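Local coordinates for cytochrome P450 (Rhodococcus erythropolis, PDB 3WEC), which hydroxylates the quinoline nitrogen of aurachin alkaloids, a heme-dependent monooxygenase step that confers their antibiotic activity, at residues Leu294-Pro299 / Gly331-Val336; Ile267-His272 / Asp340-Thr345; Ser136-His141 / Gln372-Glu377. One frame throughout, in Å; residues are numbered along the deposited sequence.

How the contacts relate
All three contacts lie in one P450 fold, and each encloses the next along the chain: contact 3 ties 136-141 to 372-377, contact 2 lies between those segments, and contact 1 lies inside contact 2. Contacts 1 and 2 have centres about 12 Å apart and touch, the salt bridge from Arg333 to Asp340 joining them directly. Contact 3 is centred about 18 Å from contact 2 and about 23 Å from contact 1, and meets contact 2 where Phe269 packs on Leu375. Helix 240-271 enters contact 2 and packs on Phe374 of contact 3, while helix 286-296 enters contact 1 and lies against Phe342 and Val344 of contact 2, joining the meander at 340-345 to the helical core.

Contact 1: Leu294-Pro299 / Gly331-Val336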
loop_
_atom_site.group_PDB
_atom_site.type_symbol
_atom_site.label_atom_id
_atom_site.label_comp_id
_atom_site.label_asym_id
_atom_site.label_seq_id
_atom_site.Cartn_x
_atom_site.Cartn_y
_atom_site.Cartn_z
ATOM N N LEU A 294 0.959 -11.784 -1.530
ATOM C CA LEU A 294 0.220 -10.615 -1.032
ATOM C C LEU A 294 -0.670 -11.014 0.138
ATOM O O LEU A 294 -0.853 -10.210 1.083
ATOM C CB LEU A 294 -0.611 -9.949 -2.141
ATOM C CG LEU A 294 0.052 -9.008 -3.148
ATOM C CD1 LEU A 294 -0.829 -8.821 -4.359
ATOM C CD2 LEU A 294 0.406 -7.636 -2.620
ATOM N N ARG A 295 -1.181 -12.254 0.080
ATOM C CA ARG A 295 -1.953 -12.841 1.182
ATOM C C ARG A 295 -1.085 -13.164 2.416
ATOM O O ARG A 295 -1.424 -12.759 3.529
ATOM C CB ARG A 295 -2.727 -14.097 0.750
ATOM C CG ARG A 295 -3.693 -14.561 1.827
ATOM C CD ARG A 295 -4.152 -16.010 1.652
ATOM N NE ARG A 295 -3.109 -17.035 1.706
ATOM C CZ ARG A 295 -2.571 -17.558 2.820
ATOM N NH1 ARG A 295 -2.927 -17.140 4.029
ATOM N NH2 ARG A 295 -1.669 -18.525 2.725
ATOM N N PHE A 296 -0.003 -13.916 2.191
ATOM C CA PHE A 296 0.937 -14.370 3.236
ATOM C C PHE A 296 1.733 -13.219 3.836
ATOM O O PHE A 296 2.015 -13.215 5.021
ATOM C CB PHE A 296 1.914 -15.413 2.642
ATOM C CG PHE A 296 2.684 -16.192 3.664
ATOM C CD1 PHE A 296 2.083 -17.203 4.403
ATOM C CD2 PHE A 296 4.045 -15.949 3.862
ATOM C CE1 PHE A 296 2.824 -17.944 5.346
ATOM C CE2 PHE A 296 4.778 -16.679 4.809
ATOM C CZ PHE A 296 4.167 -17.693 5.542
ATOM N N GLU A 297 2.152 -12.265 3.011
ATOM C CA GLU A 297 2.941 -11.161 3.532
ATOM C C GLU A 297 2.471 -9.841 2.910
ATOM O O GLU A 297 3.146 -9.296 2.046
ATOM C CB GLU A 297 4.441 -11.370 3.267
ATOM C CG GLU A 297 5.130 -12.437 4.124
ATOM C CD GLU A 297 5.514 -11.968 5.512
ATOM O OE1 GLU A 297 5.092 -10.868 5.926
ATOM O OE2 GLU A 297 6.223 -12.723 6.229
ATOM N N PRO A 298 1.322 -9.318 3.374
ATOM C CA PRO A 298 0.752 -8.113 2.743
ATOM C C PRO A 298 1.584 -6.906 3.093
ATOM O O PRO A 298 2.240 -6.903 4.131
ATOM C CB PRO A 298 -0.664 -8.027 3.350
ATOM C CG PRO A 298 -0.799 -9.201 4.295
ATOM C CD PRO A 298 0.578 -9.716 4.588
ATOM N N PRO A 299 1.632 -5.890 2.208
ATOM C CA PRO A 299 2.505 -4.766 2.565
ATOM C C PRO A 299 1.829 -3.846 3.602
ATOM O O PRO A 299 2.523 -3.179 4.407
ATOM C CB PRO A 299 2.728 -4.053 1.222
ATOM C CG PRO A 299 1.489 -4.371 0.439
ATOM C CD PRO A 299 1.048 -5.749 0.860
ATOM N N GLY A 331 -6.800 -11.476 9.109
ATOM C CA GLY A 331 -7.868 -12.091 8.346
ATOM C C GLY A 331 -7.332 -13.022 7.285
ATOM O O GLY A 331 -7.755 -14.146 7.198
ATOM N N ASN A 332 -6.370 -12.559 6.495
ATOM C CA ASN A 332 -5.771 -13.366 5.432
ATOM C C ASN A 332 -5.324 -14.773 5.851
ATOM O O ASN A 332 -5.452 -15.729 5.057
ATOM C CB ASN A 332 -4.611 -12.613 4.802
ATOM C CG ASN A 332 -5.077 -11.466 3.899
ATOM O OD1 ASN A 332 -6.269 -11.334 3.601
ATOM N ND2 ASN A 332 -4.142 -10.610 3.495
ATOM N N ARG A 333 -4.784 -14.890 7.077
ATOM C CA ARG A 333 -4.232 -16.146 7.561
ATOM C C ARG A 333 -5.338 -17.200 7.742
ATOM O O ARG A 333 -5.069 -18.401 7.782
ATOM C CB ARG A 333 -3.365 -15.960 8.831
ATOM C CG ARG A 333 -2.042 -15.221 8.609
ATOM C CD ARG A 333 -1.278 -15.785 7.414
ATOM N NE ARG A 333 0.037 -15.160 7.198
ATOM C CZ ARG A 333 1.148 -15.588 7.800
ATOM N NH1 ARG A 333 1.095 -16.619 8.652
ATOM N NH2 ARG A 333 2.304 -14.997 7.561
ATOM N N GLU A 334 -6.588 -16.740 7.777
ATOM C CA GLU A 334 -7.744 -17.655 7.762
ATOM C C GLU A 334 -8.652 -17.492 6.514
ATOM O O GLU A 334 -9.750 -18.032 6.479
ATOM C CB GLU A 334 -8.551 -17.579 9.087
ATOM C CG GLU A 334 -9.247 -16.244 9.359
ATOM C CD GLU A 334 -10.130 -16.254 10.597
ATOM O OE1 GLU A 334 -9.895 -17.084 11.490
ATOM O OE2 GLU A 334 -11.075 -15.436 10.682
ATOM N N ALA A 335 -8.190 -16.776 5.491
ATOM C CA ALA A 335 -8.994 -16.574 4.263
ATOM C C ALA A 335 -9.082 -17.836 3.380
ATOM O O ALA A 335 -10.028 -17.996 2.603
ATOM C CB ALA A 335 -8.492 -15.379 3.465
ATOM N N VAL A 336 -8.092 -18.718 3.533
ATOM C CA VAL A 336 -7.970 -19.991 2.808
ATOM C C VAL A 336 -7.699 -21.128 3.815
ATOM O O VAL A 336 -7.320 -20.853 4.953
ATOM C CB VAL A 336 -6.798 -19.934 1.791
ATOM C CG1 VAL A 336 -7.079 -18.945 0.667
ATOM C CG2 VAL A 336 -5.485 -19.570 2.486
HETATM O O HOH W 1 -1.175 -12.671 6.383
#
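Arg295 runs out extended, CG opposite the backbone N (chi1 -171°), and then bends at chi3 (62°), which turns its guanidinium onto Asn332 and Val336. NH1 donates to Asn332 O at 3.1 Å from above the carbonyl plane; the amide N of Ala335 reaches the same oxygen from the opposite face. Val336 CG2 sits over the centre of the guanidinium, 3.6 Å from Arg295 CZ. On the helix 328-333 side, Arg333 bends at chi2 (-48°) and lays its own guanidinium flat on the Phe296 ring, the centres 4.2 Å apart, a stacked cation-pi pair. Its NH2 also donates to Phe296 O at 3.1 Å, in the carbonyl plane and on a lone pair, so one group grips both the ring and the backbone where helix 286-296 ends. A water donates to Arg295 O at 2.9 Å and accepts a weak bond from Arg333 NE. Arg295 also pairs through NE with Glu292, the Glu-x-x-Arg motif of the P450 K helix, while Arg333 NH1 pairs with Asp340. Pro299, farther on, touches the heme. Leu294 leans on helix 240-271 and helix 364-381, and Pro298 packs against Tyr27 of helix 27-36.

Contact 2: Ile267-His272 / Asp340-Thr345; sequences ITFSRH and DTFSVT
Phe342 is the ring that the others are arranged around. Thr268 stands over one of its faces: CG2 sits almost directly above the ring centre, 3.5 Å from CG2 to the Phe342 centroid and only 2° off the normal, a textbook CH-pi contact that is nearly equidistant from all six carbons. The threonine's methyl stands anti to the backbone N, while OG1 bonds Asn264 O within the same helix. Phe269 comes in at the rim instead. Its ring and that of Phe342 are steeply inclined, planes 73° apart, in an offset edge-to-face pair with the edge of Phe342 toward the face of Phe269; the centroids lie 5.5 Å apart and the Phe269 CE1 to Phe342 CE1 approach is 3.6 Å. This is where the C-terminal end of helix 240-271, the long central helix of the P450 fold, meets the meander that follows helix 328-333, and Phe342 also meets Phe296 of helix 286-296 there. His272, just past the helix end, completes the aromatic cluster. Phe342 CB lies over one face of its imidazole, 4.1 Å from His272 CD2, and Arg271 CB lies over the other, while the two rings themselves are inclined by 31°. Farther along the meander, Val344 CG2 meets the edge of the Phe269 ring, 3.9 Å from Phe269 CE1, and the valine also rests on Ala289 and Val279.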
loop_
_atom_site.group_PDB
_atom_site.type_symbol
_atom_site.label_atom_id
_atom_site.label_comp_id
_atom_site.label_asym_id
_atom_site.label_seq_id
_atom_site.Cartn_x
_atom_site.Cartn_y
_atom_site.Cartn_z
ATOM N N ILE A 267 12.033 -12.292 0.723
ATOM C CA ILE A 267 12.116 -12.954 2.027
ATOM C C ILE A 267 11.343 -14.270 2.009
ATOM O O ILE A 267 11.814 -15.252 2.521
ATOM C CB ILE A 267 11.547 -12.041 3.150
ATOM C CG1 ILE A 267 12.295 -10.697 3.196
ATOM C CG2 ILE A 267 11.545 -12.746 4.511
ATOM C CD1 ILE A 267 11.609 -9.591 3.967
ATOM N N THR A 268 10.139 -14.266 1.433
ATOM C CA THR A 268 9.273 -15.468 1.418
ATOM C C THR A 268 9.778 -16.616 0.514
ATOM O O THR A 268 9.763 -17.780 0.906
ATOM C CB THR A 268 7.823 -15.059 1.069
ATOM O OG1 THR A 268 7.434 -13.970 1.892
ATOM C CG2 THR A 268 6.835 -16.198 1.277
ATOM N N PHE A 269 10.244 -16.314 -0.688
ATOM C CA PHE A 269 10.874 -17.377 -1.493
ATOM C C PHE A 269 12.243 -17.851 -0.966
ATOM O O PHE A 269 12.682 -18.951 -1.295
ATOM C CB PHE A 269 10.930 -16.994 -2.978
ATOM C CG PHE A 269 9.584 -17.012 -3.660
ATOM C CD1 PHE A 269 8.795 -18.157 -3.653
ATOM C CD2 PHE A 269 9.112 -15.899 -4.319
ATOM C CE1 PHE A 269 7.560 -18.181 -4.276
ATOM C CE2 PHE A 269 7.870 -15.915 -4.945
ATOM C CZ PHE A 269 7.098 -17.058 -4.928
ATOM N N SER A 270 12.901 -17.045 -0.138
ATOM C CA SER A 270 14.134 -17.432 0.548
ATOM C C SER A 270 13.785 -18.462 1.619
ATOM O O SER A 270 14.444 -19.499 1.769
ATOM C CB SER A 270 14.799 -16.216 1.202
ATOM O OG SER A 270 16.076 -16.539 1.752
ATOM N N ARG A 271 12.718 -18.170 2.348
ATOM C CA ARG A 271 12.269 -19.057 3.397
ATOM C C ARG A 271 11.586 -20.332 2.886
ATOM O O ARG A 271 11.532 -21.312 3.611
ATOM C CB ARG A 271 11.368 -18.283 4.346
ATOM C CG ARG A 271 12.155 -17.414 5.313
ATOM C CD ARG A 271 11.224 -16.401 5.938
ATOM N NE ARG A 271 11.918 -15.532 6.883
ATOM C CZ ARG A 271 11.336 -14.505 7.506
ATOM N NH1 ARG A 271 10.055 -14.222 7.282
ATOM N NH2 ARG A 271 12.032 -13.758 8.332
ATOM N N HIS A 272 11.054 -20.322 1.658
ATOM C CA HIS A 272 10.332 -21.505 1.111
ATOM C C HIS A 272 10.778 -21.839 -0.294
ATOM O O HIS A 272 10.038 -21.611 -1.266
ATOM C CB HIS A 272 8.797 -21.300 1.175
ATOM C CG HIS A 272 8.282 -20.823 2.541
ATOM N ND1 HIS A 272 8.090 -21.666 3.594
ATOM C CD2 HIS A 272 7.933 -19.552 2.991
ATOM C CE1 HIS A 272 7.638 -20.961 4.653
ATOM N NE2 HIS A 272 7.538 -19.668 4.278
ATOM N N ASP A 340 -1.663 -20.615 7.325
ATOM C CA ASP A 340 -0.312 -20.300 7.796
ATOM C C ASP A 340 0.764 -20.929 6.892
ATOM O O ASP A 340 1.967 -20.688 7.086
ATOM C CB ASP A 340 -0.111 -20.649 9.288
ATOM C CG ASP A 340 -0.689 -19.576 10.236
ATOM O OD1 ASP A 340 -1.336 -19.937 11.223
ATOM O OD2 ASP A 340 -0.514 -18.365 10.020
ATOM N N THR A 341 0.329 -21.706 5.896
ATOM C CA THR A 341 1.236 -22.298 4.892
ATOM C C THR A 341 1.271 -21.429 3.652
ATOM O O THR A 341 0.221 -21.053 3.081
ATOM C CB THR A 341 0.869 -23.752 4.510
ATOM O OG1 THR A 341 0.929 -24.594 5.670
ATOM C CG2 THR A 341 1.836 -24.312 3.445
ATOM N N PHE A 342 2.487 -21.076 3.254
ATOM C CA PHE A 342 2.669 -20.348 2.035
ATOM C C PHE A 342 2.663 -21.383 0.929
ATOM O O PHE A 342 3.554 -22.243 0.859
ATOM C CB PHE A 342 3.966 -19.504 2.055
ATOM C CG PHE A 342 4.270 -18.806 0.730
ATOM C CD1 PHE A 342 5.285 -19.271 -0.097
ATOM C CD2 PHE A 342 3.556 -17.678 0.327
ATOM C CE1 PHE A 342 5.564 -18.635 -1.293
ATOM C CE2 PHE A 342 3.855 -17.022 -0.856
ATOM C CZ PHE A 342 4.851 -17.516 -1.677
ATOM N N SER A 343 1.629 -21.318 0.086
ATOM C CA SER A 343 1.507 -22.235 -1.051
ATOM C C SER A 343 1.114 -21.472 -2.310
ATOM O O SER A 343 0.066 -20.842 -2.357
ATOM C CB SER A 343 0.514 -23.360 -0.763
ATOM O OG SER A 343 0.257 -24.123 -1.935
ATOM N N VAL A 344 1.974 -21.541 -3.317
ATOM C CA VAL A 344 1.773 -20.838 -4.579
ATOM C C VAL A 344 0.865 -21.662 -5.491
ATOM O O VAL A 344 0.539 -21.257 -6.615
ATOM C CB VAL A 344 3.129 -20.604 -5.286
ATOM C CG1 VAL A 344 2.928 -20.107 -6.695
ATOM C CG2 VAL A 344 3.991 -19.627 -4.512
ATOM N N THR A 345 0.447 -22.830 -5.025
ATOM C CA THR A 345 -0.440 -23.632 -5.858
ATOM C C THR A 345 -1.913 -23.576 -5.442
ATOM O O THR A 345 -2.748 -24.210 -6.068
ATOM C CB THR A 345 0.058 -25.075 -6.032
ATOM O OG1 THR A 345 0.332 -25.637 -4.748
ATOM C CG2 THR A 345 1.328 -25.090 -6.869
#

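Contact 3: Ser136-His141 / Gln372-Glu377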
loop_
_atom_site.group_PDB
_atom_site.type_symbol
_atom_site.label_atom_id
_atom_site.label_comp_id
_atom_site.label_asym_id
_atom_site.label_seq_id
_atom_site.Cartn_x
_atom_site.Cartn_y
_atom_site.Cartn_z
ATOM N N SER A 136 12.332 -6.285 -15.539
ATOM C CA SER A 136 13.523 -7.025 -15.921
ATOM C C SER A 136 14.798 -6.300 -15.544
ATOM O O SER A 136 15.730 -6.939 -15.110
ATOM C CB SER A 136 13.531 -7.464 -17.393
ATOM O OG SER A 136 12.904 -6.511 -18.210
ATOM N N SER A 137 14.845 -4.979 -15.687
ATOM C CA SER A 137 16.026 -4.237 -15.224
ATOM C C SER A 137 16.288 -4.481 -13.737
ATOM O O SER A 137 17.447 -4.684 -13.336
ATOM C CB SER A 137 15.879 -2.741 -15.468
ATOM O OG SER A 137 15.956 -2.468 -16.839
ATOM N N ALA A 138 15.214 -4.453 -12.939
ATOM C CA ALA A 138 15.292 -4.602 -11.476
ATOM C C ALA A 138 15.747 -6.010 -11.131
ATOM O O ALA A 138 16.682 -6.198 -10.339
ATOM C CB ALA A 138 13.955 -4.304 -10.818
ATOM N N VAL A 139 15.090 -6.991 -11.751
ATOM C CA VAL A 139 15.439 -8.384 -11.557
ATOM C C VAL A 139 16.915 -8.580 -11.887
ATOM O O VAL A 139 17.608 -9.300 -11.171
ATOM C CB VAL A 139 14.475 -9.330 -12.314
ATOM C CG1 VAL A 139 15.157 -10.601 -12.799
ATOM C CG2 VAL A 139 13.303 -9.672 -11.421
ATOM N N ARG A 140 17.391 -7.892 -12.929
ATOM C CA ARG A 140 18.806 -7.887 -13.320
ATOM C C ARG A 140 19.739 -7.218 -12.297
ATOM O O ARG A 140 20.844 -7.691 -12.055
ATOM C CB ARG A 140 18.970 -7.233 -14.713
ATOM C CG ARG A 140 20.402 -6.898 -15.099
ATOM C CD ARG A 140 20.485 -6.357 -16.526
ATOM N NE ARG A 140 20.285 -7.414 -17.525
ATOM C CZ ARG A 140 21.173 -8.364 -17.827
ATOM N NH1 ARG A 140 22.350 -8.418 -17.218
ATOM N NH2 ARG A 140 20.880 -9.275 -18.746
ATOM N N HIS A 141 19.282 -6.114 -11.705
ATOM C CA HIS A 141 20.067 -5.379 -10.693
ATOM C C HIS A 141 20.326 -6.175 -9.413
ATOM O O HIS A 141 21.366 -5.992 -8.758
ATOM C CB HIS A 141 19.423 -4.017 -10.413
ATOM C CG HIS A 141 20.380 -2.963 -9.876
ATOM N ND1 HIS A 141 21.653 -3.247 -9.477
ATOM C CD2 HIS A 141 20.190 -1.594 -9.636
ATOM C CE1 HIS A 141 22.254 -2.121 -9.039
ATOM N NE2 HIS A 141 21.364 -1.108 -9.141
ATOM N N GLN A 372 3.726 -9.458 -11.028
ATOM C CA GLN A 372 3.754 -10.631 -11.935
ATOM C C GLN A 372 4.892 -10.636 -12.904
ATOM O O GLN A 372 5.518 -11.690 -13.089
ATOM C CB GLN A 372 2.471 -10.743 -12.744
ATOM C CG GLN A 372 1.294 -11.077 -11.851
ATOM C CD GLN A 372 -0.014 -10.933 -12.555
ATOM O OE1 GLN A 372 -0.055 -10.599 -13.743
ATOM N NE2 GLN A 372 -1.099 -11.201 -11.839
ATOM N N HIS A 373 5.148 -9.496 -13.546
ATOM C CA HIS A 373 6.323 -9.367 -14.420
ATOM C C HIS A 373 7.586 -9.498 -13.625
ATOM O O HIS A 373 8.593 -9.995 -14.140
ATOM C CB HIS A 373 6.374 -8.012 -15.111
ATOM C CG HIS A 373 5.428 -7.868 -16.245
ATOM N ND1 HIS A 373 5.590 -8.518 -17.399
ATOM C CD2 HIS A 373 4.300 -7.074 -16.387
ATOM C CE1 HIS A 373 4.600 -8.181 -18.244
ATOM N NE2 HIS A 373 3.809 -7.292 -17.614
ATOM N N PHE A 374 7.566 -8.996 -12.390
ATOM C CA PHE A 374 8.772 -9.072 -11.572
ATOM C C PHE A 374 9.092 -10.518 -11.225
ATOM O O PHE A 374 10.244 -10.924 -11.340
ATOM C CB PHE A 374 8.659 -8.260 -10.293
ATOM C CG PHE A 374 9.886 -8.344 -9.414
ATOM C CD1 PHE A 374 10.934 -7.464 -9.588
ATOM C CD2 PHE A 374 9.974 -9.290 -8.399
ATOM C CE1 PHE A 374 12.061 -7.524 -8.782
ATOM C CE2 PHE A 374 11.085 -9.333 -7.579
ATOM C CZ PHE A 374 12.142 -8.477 -7.788
ATOM N N LEU A 375 8.076 -11.267 -10.781
ATOM C CA LEU A 375 8.243 -12.647 -10.385
ATOM C C LEU A 375 8.658 -13.523 -11.616
ATOM O O LEU A 375 9.568 -14.347 -11.503
ATOM C CB LEU A 375 6.960 -13.159 -9.718
ATOM C CG LEU A 375 6.967 -14.361 -8.758
ATOM C CD1 LEU A 375 5.680 -15.157 -8.894
ATOM C CD2 LEU A 375 8.175 -15.265 -8.880
ATOM N N ARG A 376 8.007 -13.292 -12.764
ATOM C CA ARG A 376 8.271 -13.998 -14.014
ATOM C C ARG A 376 9.728 -13.845 -14.472
ATOM O O ARG A 376 10.347 -14.819 -14.903
ATOM C CB ARG A 376 7.341 -13.557 -15.153
ATOM C CG ARG A 376 7.699 -14.254 -16.467
ATOM C CD ARG A 376 6.756 -13.992 -17.645
ATOM N NE ARG A 376 5.390 -14.405 -17.354
ATOM C CZ ARG A 376 4.443 -13.587 -16.899
ATOM N NH1 ARG A 376 4.689 -12.290 -16.706
ATOM N NH2 ARG A 376 3.239 -14.071 -16.656
ATOM N N GLU A 377 10.250 -12.619 -14.394
ATOM C CA GLU A 377 11.652 -12.369 -14.733
ATOM C C GLU A 377 12.558 -13.041 -13.695
ATOM O O GLU A 377 13.554 -13.682 -14.032
ATOM C CB GLU A 377 11.925 -10.857 -14.797
ATOM C CG GLU A 377 11.295 -10.121 -15.975
ATOM C CD GLU A 377 11.761 -10.657 -17.328
ATOM O OE1 GLU A 377 10.865 -10.966 -18.151
ATOM O OE2 GLU A 377 13.002 -10.788 -17.551
HETATM O O HOH W 2 15.834 -9.696 -16.273
#
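Val139 drives its CG2 methyl down onto the Phe374 ring, and this is the tight part of the contact. The methyl hangs over the ring face nearer its rim, 3.9 Å from Val139 CG2 to the Phe374 centroid, a CH-pi contact; the same methyl comes to 3.3 Å from Phe374 O. With CG trans to the backbone N (chi1 179°), the Phe374 ring extends toward helix 128-141, where Ala138 CB comes up at its edge. The other Val139 methyl, CG1, lies against the Glu377 backbone and CB, 3.8 Å from CB. Toward the Ser136 end the contact loosens. Ser136 CB touches the Glu377 carboxylate, 3.4 Å to OE2, and a water bridges the two residues, donating to Ser136 O (3.0 Å) and Glu377 OE2 (3.3 Å); both residues are partly exposed. The helix segments cross at -45° with axes 8.9 Å apart, joining helix 128-141 to helix 364-381, the D and L helices of the P450 core bundle. Phe374 also rests on Ile262 and Met265 of helix 240-271. With no direct hydrogen bond between the segments, apolar shape fit holds the helices here, and the carboxylate side, joined through a water, is probably the less rigid link.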